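Local coordinates for CurD (PDB 5KP7), which probably carries out hydroxymethylglutaryl-CoA synthase-type chemistry and holds 4'-phosphopantetheine in a pocket of its thiolase-like fold, at residues A[30-35]-A[198-203]; A[207-212]-A[360-365]. The protein carries 3 engineered substitutions. One frame throughout, in Å; residues are numbered along the deposited sequence. Where two conformers were deposited one is given.

Interaction 1: residues A[30-35]-A[198-203]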
ATOM      1  N   ILE A  30       9.101  16.433   1.989  1.00 23.87           N
ATOM      2  CA  ILE A  30      10.034  15.340   1.839  1.00 23.36           C
ATOM      3  C   ILE A  30      11.290  15.878   1.184  1.00 24.03           C
ATOM      4  O   ILE A  30      11.244  16.301   0.030  1.00 24.98           O
ATOM      5  CB  ILE A  30       9.433  14.174   1.003  1.00 23.07           C
ATOM      6  CG1 ILE A  30       8.176  13.627   1.702  1.00 22.64           C
ATOM      7  CG2 ILE A  30      10.457  13.074   0.836  1.00 22.80           C
ATOM      8  CD1 ILE A  30       7.348  12.671   0.849  1.00 22.68           C
ATOM      9  N   GLU A  31      12.394  15.859   1.941  1.00 24.03           N
ATOM     10  CA  GLU A  31      13.729  16.248   1.458  1.00 24.97           C
ATOM     11  C   GLU A  31      14.392  15.148   0.649  1.00 24.88           C
ATOM     12  O   GLU A  31      15.102  15.418  -0.313  1.00 25.84           O
ATOM     13  CB  GLU A  31      14.623  16.627   2.669  1.00 25.54           C
ATOM     14  CG  GLU A  31      16.073  16.897   2.329  1.00 26.72           C
ATOM     15  CD  GLU A  31      16.942  17.363   3.482  1.00 27.40           C
ATOM     16  OE1 GLU A  31      16.431  18.011   4.425  1.00 27.76           O
ATOM     17  OE2 GLU A  31      18.173  17.101   3.412  1.00 28.49           O
ATOM     18  N   ALA A  32      14.160  13.899   1.033  1.00 24.12           N
ATOM     19  CA  ALA A  32      14.730  12.750   0.338  1.00 24.46           C
ATOM     20  C   ALA A  32      13.842  11.539   0.521  1.00 23.67           C
ATOM     21  O   ALA A  32      13.159  11.413   1.540  1.00 22.77           O
ATOM     22  CB  ALA A  32      16.139  12.470   0.849  1.00 25.01           C
ATOM     23  N   LEU A  33      13.807  10.687  -0.508  1.00 24.19           N
ATOM     24  CA  LEU A  33      12.965   9.494  -0.486  1.00 23.77           C
ATOM     25  C   LEU A  33      13.780   8.358  -1.086  1.00 23.74           C
ATOM     26  O   LEU A  33      14.346   8.498  -2.186  1.00 24.58           O
ATOM     27  CB  LEU A  33      11.700   9.730  -1.341  1.00 24.87           C
ATOM     28  CG  LEU A  33      10.621   8.624  -1.411  1.00 25.18           C
ATOM     29  CD1 LEU A  33       9.305   9.203  -1.877  1.00 26.21           C
ATOM     30  CD2 LEU A  33      10.990   7.482  -2.332  1.00 25.86           C
ATOM     31  N   SER A  34      13.773   7.217  -0.415  0.50 22.91           N
ATOM     32  CA  SER A  34      14.495   6.055  -0.900  0.50 23.07           C
ATOM     33  C   SER A  34      13.657   4.804  -0.654  0.50 22.52           C
ATOM     34  O   SER A  34      12.828   4.773   0.271  0.50 21.98           O
ATOM     35  CB  SER A  34      15.870   6.001  -0.247  0.50 23.52           C
ATOM     36  OG  SER A  34      16.556   4.827  -0.613  0.50 23.80           O
ATOM     37  N   VAL A  35      13.834   3.806  -1.518  1.00 22.68           N
ATOM     38  CA  VAL A  35      12.973   2.606  -1.536  1.00 22.68           C
ATOM     39  C   VAL A  35      13.844   1.354  -1.418  1.00 22.47           C
ATOM     40  O   VAL A  35      14.935   1.322  -1.998  1.00 23.51           O
ATOM     41  CB  VAL A  35      12.228   2.540  -2.891  1.00 24.16           C
ATOM     42  CG1 VAL A  35      11.511   1.201  -3.090  1.00 24.84           C
ATOM     43  CG2 VAL A  35      11.278   3.713  -3.022  1.00 24.46           C
ATOM     44  N   ALA A 198      11.678   4.986   2.852  1.00 19.78           N
ATOM     45  CA  ALA A 198      12.199   5.947   3.829  1.00 20.05           C
ATOM     46  C   ALA A 198      12.057   7.360   3.344  1.00 20.60           C
ATOM     47  O   ALA A 198      12.379   7.656   2.176  1.00 20.84           O
ATOM     48  CB  ALA A 198      13.662   5.661   4.109  1.00 20.43           C
ATOM     49  N   LEU A 199      11.568   8.225   4.234  1.00 20.65           N
ATOM     50  CA  LEU A 199      11.393   9.656   3.959  1.00 21.51           C
ATOM     51  C   LEU A 199      12.197  10.483   4.938  1.00 21.69           C
ATOM     52  O   LEU A 199      12.078  10.290   6.167  1.00 21.77           O
ATOM     53  CB  LEU A 199       9.928  10.089   4.109  1.00 21.95           C
ATOM     54  CG  LEU A 199       8.865   9.297   3.360  1.00 22.19           C
ATOM     55  CD1 LEU A 199       7.480   9.887   3.597  1.00 22.59           C
ATOM     56  CD2 LEU A 199       9.175   9.220   1.897  1.00 22.80           C
ATOM     57  N   LEU A 200      12.995  11.419   4.430  1.00 21.74           N
ATOM     58  CA  LEU A 200      13.605  12.433   5.270  1.00 22.28           C
ATOM     59  C   LEU A 200      12.734  13.653   5.168  1.00 22.52           C
ATOM     60  O   LEU A 200      12.474  14.110   4.075  1.00 22.98           O
ATOM     61  CB  LEU A 200      15.030  12.719   4.803  1.00 22.87           C
ATOM     62  CG  LEU A 200      15.893  13.696   5.613  1.00 23.48           C
ATOM     63  CD1 LEU A 200      16.119  13.149   7.007  1.00 23.29           C
ATOM     64  CD2 LEU A 200      17.189  14.034   4.915  1.00 24.28           C
ATOM     65  N   VAL A 201      12.264  14.161   6.308  1.00 22.41           N
ATOM     66  CA  VAL A 201      11.336  15.268   6.349  1.00 22.95           C
ATOM     67  C   VAL A 201      12.017  16.491   6.995  1.00 23.76           C
ATOM     68  O   VAL A 201      12.650  16.372   8.050  1.00 23.60           O
ATOM     69  CB  VAL A 201      10.056  14.882   7.130  1.00 22.70           C
ATOM     70  CG1 VAL A 201       9.102  16.063   7.266  1.00 23.30           C
ATOM     71  CG2 VAL A 201       9.403  13.679   6.449  1.00 22.48           C
ATOM     72  N   SER A 202      11.855  17.664   6.372  1.00 24.30           N
ATOM     73  CA  SER A 202      12.542  18.863   6.812  1.00 25.41           C
ATOM     74  C   SER A 202      11.902  20.125   6.217  1.00 26.49           C
ATOM     75  O   SER A 202      10.898  20.043   5.498  1.00 25.96           O
ATOM     76  CB  SER A 202      14.008  18.803   6.359  1.00 25.88           C
ATOM     77  OG  SER A 202      14.119  19.146   4.979  1.00 26.19           O
ATOM     78  N   ASP A 203      12.506  21.266   6.531  1.00 28.14           N
ATOM     79  CA  ASP A 203      12.109  22.551   5.978  1.00 29.70           C
ATOM     80  C   ASP A 203      12.754  22.866   4.619  1.00 30.08           C
ATOM     81  O   ASP A 203      12.590  23.962   4.133  1.00 30.25           O
ATOM     82  CB  ASP A 203      12.356  23.678   6.986  1.00 31.51           C
ATOM     83  CG  ASP A 203      13.830  23.925   7.262  1.00 33.38           C
ATOM     84  OD1 ASP A 203      14.707  23.200   6.742  1.00 34.51           O
ATOM     85  OD2 ASP A 203      14.113  24.875   8.027  1.00 36.50           O
TER
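Ala198 and Ser34 pair their backbones in the antiparallel ladder between strands 29-36 and 195-202, neighbours in the core sheet of the thiolase-like fold, and a classic beta bulge interrupts this ladder. Ala198 N donates a hydrogen bond to Ser34 O (2.8 Å) and Ala198 O receives Ser34 N in return, while the Ser34 hydroxyl is bonded to the carbonyl of Ala82. Leu199 turns its side chain to the face shared with Ile30 and Leu33, which is covered by helices 140-154 and 325-336. Its isobutyl group forks between the two: CD2 lies 3.7 Å from CG of Leu33, whose side chain runs alongside, and CD1 meets Ile30 CD1 at 3.9 Å, the two chains crossing at a slant. Leu200 lies on the reverse face with Ala32, its N bonded almost straight to Ala32 O (169°). The bulge is here, because Leu200 O faces two residues: it accepts Glu31 N at 2.8 Å and, weakly, Ala32 N at 3.5 Å. With CG opposite its own N (chi1 -176°), Leu200 lies beside the extended Glu31 chain, CD2 3.6 Å from Glu31 CD. Val201 faces Ile30 as a non-hydrogen-bonded pair, one residue out of step with Ala32 and Leu200. At Ser202 the hydroxyl links the strand end to the bulge, and the Glu31 carboxylate also makes a salt bridge with Lys161. An alanine in place of Glu31 would probably leave Lys161 without this countercharge and Ser202 OG without its acceptor. Ser202 OG, which also accepts a hydrogen bond from Thr204 N, donates to the anti lone pair of Glu31 OE1 over 2.6 Å.

Interaction 2: residues A[207-212]-A[360-365]; sequences IFQIDV and SGVVTP
Between Gln209 and Val362 two backbone hydrogen bonds join strand 208-219 to strand 355-363, adjacent antiparallel strands of the mixed sheet. Gln209 N reaches Val362 O at 2.9 Å, in the carbonyl plane, and Val362 N returns the bond to Gln209 O at 2.8 Å. The Gln209 side chain was deposited in two conformers and its placement is tentative; in the one described NE2 is bonded to Pro205 O and to a water that also links Ile207 O and Thr364 N. Further along strand 208-219, Asp211 N is bonded to Ser360 O, and the Asp211 carboxylate forms a salt bridge with Arg344 of strand 343-351, on the far side of 355-363. The Ser360 hydroxyl, also bonded to Tyr255 OH, is set between its own N and carbonyl carbon (chi1 63°), from where OG donates to Asp211 OD2 at 2.6 Å, on the lone pair anti to the other oxygen. Just before Val362, Gly361 sits against the Phe208 ring, CZ 3.3 Å from Gly361 N; a beta carbon on the glycine would clash with this ring and with Gln209 O. At the ring's edge, near its plane, Val363 CG2 lies 3.7 Å from Phe208 CD1.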
ATOM      1  N   ILE A 207      12.180  17.026  -2.650  1.00 27.59           N
ATOM      2  CA  ILE A 207      11.391  16.070  -3.455  1.00 27.41           C
ATOM      3  C   ILE A 207       9.897  16.407  -3.504  1.00 27.17           C
ATOM      4  O   ILE A 207       9.312  16.451  -4.597  1.00 27.56           O
ATOM      5  CB  ILE A 207      11.557  14.628  -2.954  1.00 26.76           C
ATOM      6  CG1 ILE A 207      13.031  14.196  -2.932  1.00 26.99           C
ATOM      7  CG2 ILE A 207      10.712  13.645  -3.770  1.00 26.62           C
ATOM      8  CD1 ILE A 207      13.734  14.271  -4.258  1.00 28.05           C
ATOM      9  N   PHE A 208       9.273  16.643  -2.343  1.00 26.22           N
ATOM     10  CA  PHE A 208       7.817  16.806  -2.266  1.00 26.05           C
ATOM     11  C   PHE A 208       7.481  17.904  -1.299  1.00 26.13           C
ATOM     12  O   PHE A 208       7.649  17.736  -0.088  1.00 25.70           O
ATOM     13  CB  PHE A 208       7.158  15.475  -1.845  1.00 25.26           C
ATOM     14  CG  PHE A 208       5.643  15.405  -1.994  1.00 25.36           C
ATOM     15  CD1 PHE A 208       5.023  15.565  -3.237  1.00 26.00           C
ATOM     16  CD2 PHE A 208       4.823  15.101  -0.896  1.00 25.33           C
ATOM     17  CE1 PHE A 208       3.641  15.419  -3.378  1.00 25.84           C
ATOM     18  CE2 PHE A 208       3.440  14.960  -1.040  1.00 25.42           C
ATOM     19  CZ  PHE A 208       2.853  15.119  -2.291  1.00 25.80           C
ATOM     20  N   GLN A 209       6.994  19.024  -1.836  1.00 26.48           N
ATOM     21  CA  GLN A 209       6.638  20.195  -1.059  0.50 27.02           C
ATOM     22  C   GLN A 209       5.166  20.048  -0.616  1.00 26.50           C
ATOM     23  O   GLN A 209       4.285  20.102  -1.455  1.00 26.23           O
ATOM     24  CB  GLN A 209       6.879  21.446  -1.935  0.50 28.32           C
ATOM     25  CG  GLN A 209       8.349  21.639  -2.387  0.50 29.07           C
ATOM     26  CD  GLN A 209       8.734  21.128  -3.797  0.50 29.68           C
ATOM     27  OE1 GLN A 209       7.971  21.258  -4.766  0.50 29.68           O
ATOM     28  NE2 GLN A 209       9.990  20.620  -3.925  0.50 29.98           N
ATOM     29  N   ILE A 210       4.926  19.863   0.680  1.00 25.82           N
ATOM     30  CA  ILE A 210       3.586  19.657   1.223  1.00 25.72           C
ATOM     31  C   ILE A 210       2.703  20.909   1.133  1.00 26.33           C
ATOM     32  O   ILE A 210       3.163  22.019   1.377  1.00 27.33           O
ATOM     33  CB  ILE A 210       3.681  19.140   2.703  1.00 25.17           C
ATOM     34  CG1 ILE A 210       4.139  17.674   2.727  1.00 24.79           C
ATOM     35  CG2 ILE A 210       2.384  19.314   3.481  1.00 25.31           C
ATOM     36  CD1 ILE A 210       3.096  16.644   2.321  1.00 24.65           C
ATOM     37  N   ASP A 211       1.444  20.712   0.713  1.00 26.39           N
ATOM     38  CA  ASP A 211       0.399  21.731   0.815  1.00 26.99           C
ATOM     39  C   ASP A 211      -0.083  21.793   2.259  1.00 26.83           C
ATOM     40  O   ASP A 211      -0.882  20.955   2.690  1.00 26.20           O
ATOM     41  CB  ASP A 211      -0.769  21.418  -0.135  1.00 27.13           C
ATOM     42  CG  ASP A 211      -0.392  21.518  -1.626  1.00 27.60           C
ATOM     43  OD1 ASP A 211       0.365  22.443  -2.039  1.00 28.58           O
ATOM     44  OD2 ASP A 211      -0.907  20.685  -2.423  1.00 27.44           O
ATOM     45  N   VAL A 212       0.429  22.755   3.026  1.00 27.60           N
ATOM     46  CA  VAL A 212       0.253  22.766   4.488  1.00 27.70           C
ATOM     47  C   VAL A 212      -1.227  23.000   4.849  1.00 27.95           C
ATOM     48  O   VAL A 212      -1.875  23.908   4.315  1.00 28.61           O
ATOM     49  CB  VAL A 212       1.170  23.836   5.138  1.00 28.57           C
ATOM     50  CG1 VAL A 212       0.855  24.035   6.624  1.00 28.77           C
ATOM     51  CG2 VAL A 212       2.638  23.459   4.931  1.00 28.63           C
ATOM     52  N   SER A 360      -1.942  16.535  -0.106  1.00 23.20           N
ATOM     53  CA  SER A 360      -1.356  16.894  -1.426  1.00 23.67           C
ATOM     54  C   SER A 360      -0.048  17.634  -1.309  1.00 23.97           C
ATOM     55  O   SER A 360       0.293  18.146  -0.242  1.00 24.13           O
ATOM     56  CB  SER A 360      -2.367  17.712  -2.247  1.00 24.36           C
ATOM     57  OG  SER A 360      -2.691  18.952  -1.613  1.00 25.08           O
ATOM     58  N   GLY A 361       0.700  17.655  -2.402  1.00 23.96           N
ATOM     59  CA  GLY A 361       1.912  18.450  -2.474  1.00 24.38           C
ATOM     60  C   GLY A 361       2.384  18.603  -3.902  1.00 24.87           C
ATOM     61  O   GLY A 361       1.724  18.115  -4.824  1.00 24.89           O
ATOM     62  N   VAL A 362       3.544  19.236  -4.054  1.00 25.34           N
ATOM     63  CA  VAL A 362       4.088  19.604  -5.357  1.00 26.24           C
ATOM     64  C   VAL A 362       5.488  19.048  -5.558  1.00 26.32           C
ATOM     65  O   VAL A 362       6.305  19.037  -4.623  1.00 26.74           O
ATOM     66  CB  VAL A 362       4.100  21.139  -5.506  1.00 27.27           C
ATOM     67  CG1 VAL A 362       4.832  21.598  -6.771  1.00 28.10           C
ATOM     68  CG2 VAL A 362       2.678  21.673  -5.474  1.00 27.60           C
ATOM     69  N   VAL A 363       5.749  18.593  -6.783  1.00 26.53           N
ATOM     70  CA  VAL A 363       7.054  18.139  -7.231  1.00 26.76           C
ATOM     71  C   VAL A 363       7.502  19.041  -8.396  1.00 27.95           C
ATOM     72  O   VAL A 363       6.725  19.287  -9.334  1.00 27.86           O
ATOM     73  CB  VAL A 363       6.952  16.696  -7.738  1.00 26.32           C
ATOM     74  CG1 VAL A 363       8.289  16.207  -8.262  1.00 26.48           C
ATOM     75  CG2 VAL A 363       6.453  15.801  -6.619  1.00 25.51           C
ATOM     76  N   THR A 364       8.744  19.518  -8.326  1.00 28.81           N
ATOM     77  CA  THR A 364       9.313  20.369  -9.370  1.00 30.03           C
ATOM     78  C   THR A 364      10.151  19.523 -10.326  1.00 30.24           C
ATOM     79  O   THR A 364      10.532  18.400 -10.009  1.00 29.00           O
ATOM     80  CB  THR A 364      10.243  21.451  -8.771  1.00 30.91           C
ATOM     81  OG1 THR A 364      11.347  20.820  -8.123  1.00 31.33           O
ATOM     82  CG2 THR A 364       9.515  22.287  -7.745  1.00 31.08           C
ATOM     83  N   PRO A 365      10.513  20.093 -11.499  1.00 31.66           N
ATOM     84  CA  PRO A 365      11.431  19.361 -12.384  1.00 32.45           C
ATOM     85  C   PRO A 365      12.748  18.999 -11.709  1.00 32.85           C
ATOM     86  O   PRO A 365      13.298  17.942 -11.936  1.00 32.50           O
ATOM     87  CB  PRO A 365      11.674  20.337 -13.557  1.00 33.59           C
ATOM     88  CG  PRO A 365      10.610  21.376 -13.459  1.00 33.67           C
ATOM     89  CD  PRO A 365       9.948  21.304 -12.128  1.00 32.63           C
TER
HETATM   90  O   HOH W   1      10.181  18.670  -5.994  1.00 29.37           O
HETATM   91  O   HOH W   2      -1.377  18.231   2.337  1.00 24.10           O

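How the interactions relate
Along the chain the two contacts come one after the other: strand 195-202 ends, the chain turns, and strand 208-219 follows directly. Their centres are about 12 Å apart, and strand 29-36 connects them, lying between 195-202 and 208-219 in the same sheet. At the junction Ile30 N and Ile207 N each probably donate a hydrogen bond, to Phe208 O and Ile30 O respectively; Ile207 and Phe208 thus both face Ile30, a second classic beta bulge, while CG1 of Ile207 packs against Ala32. Helices 325-336 and 140-154 touch side chains of both contacts. The order 195-202, 29-36, 208-219, 355-363 carries backbone pairing from the N-terminal family region to a strand of the C-terminal one, tying the two together through the core sheet.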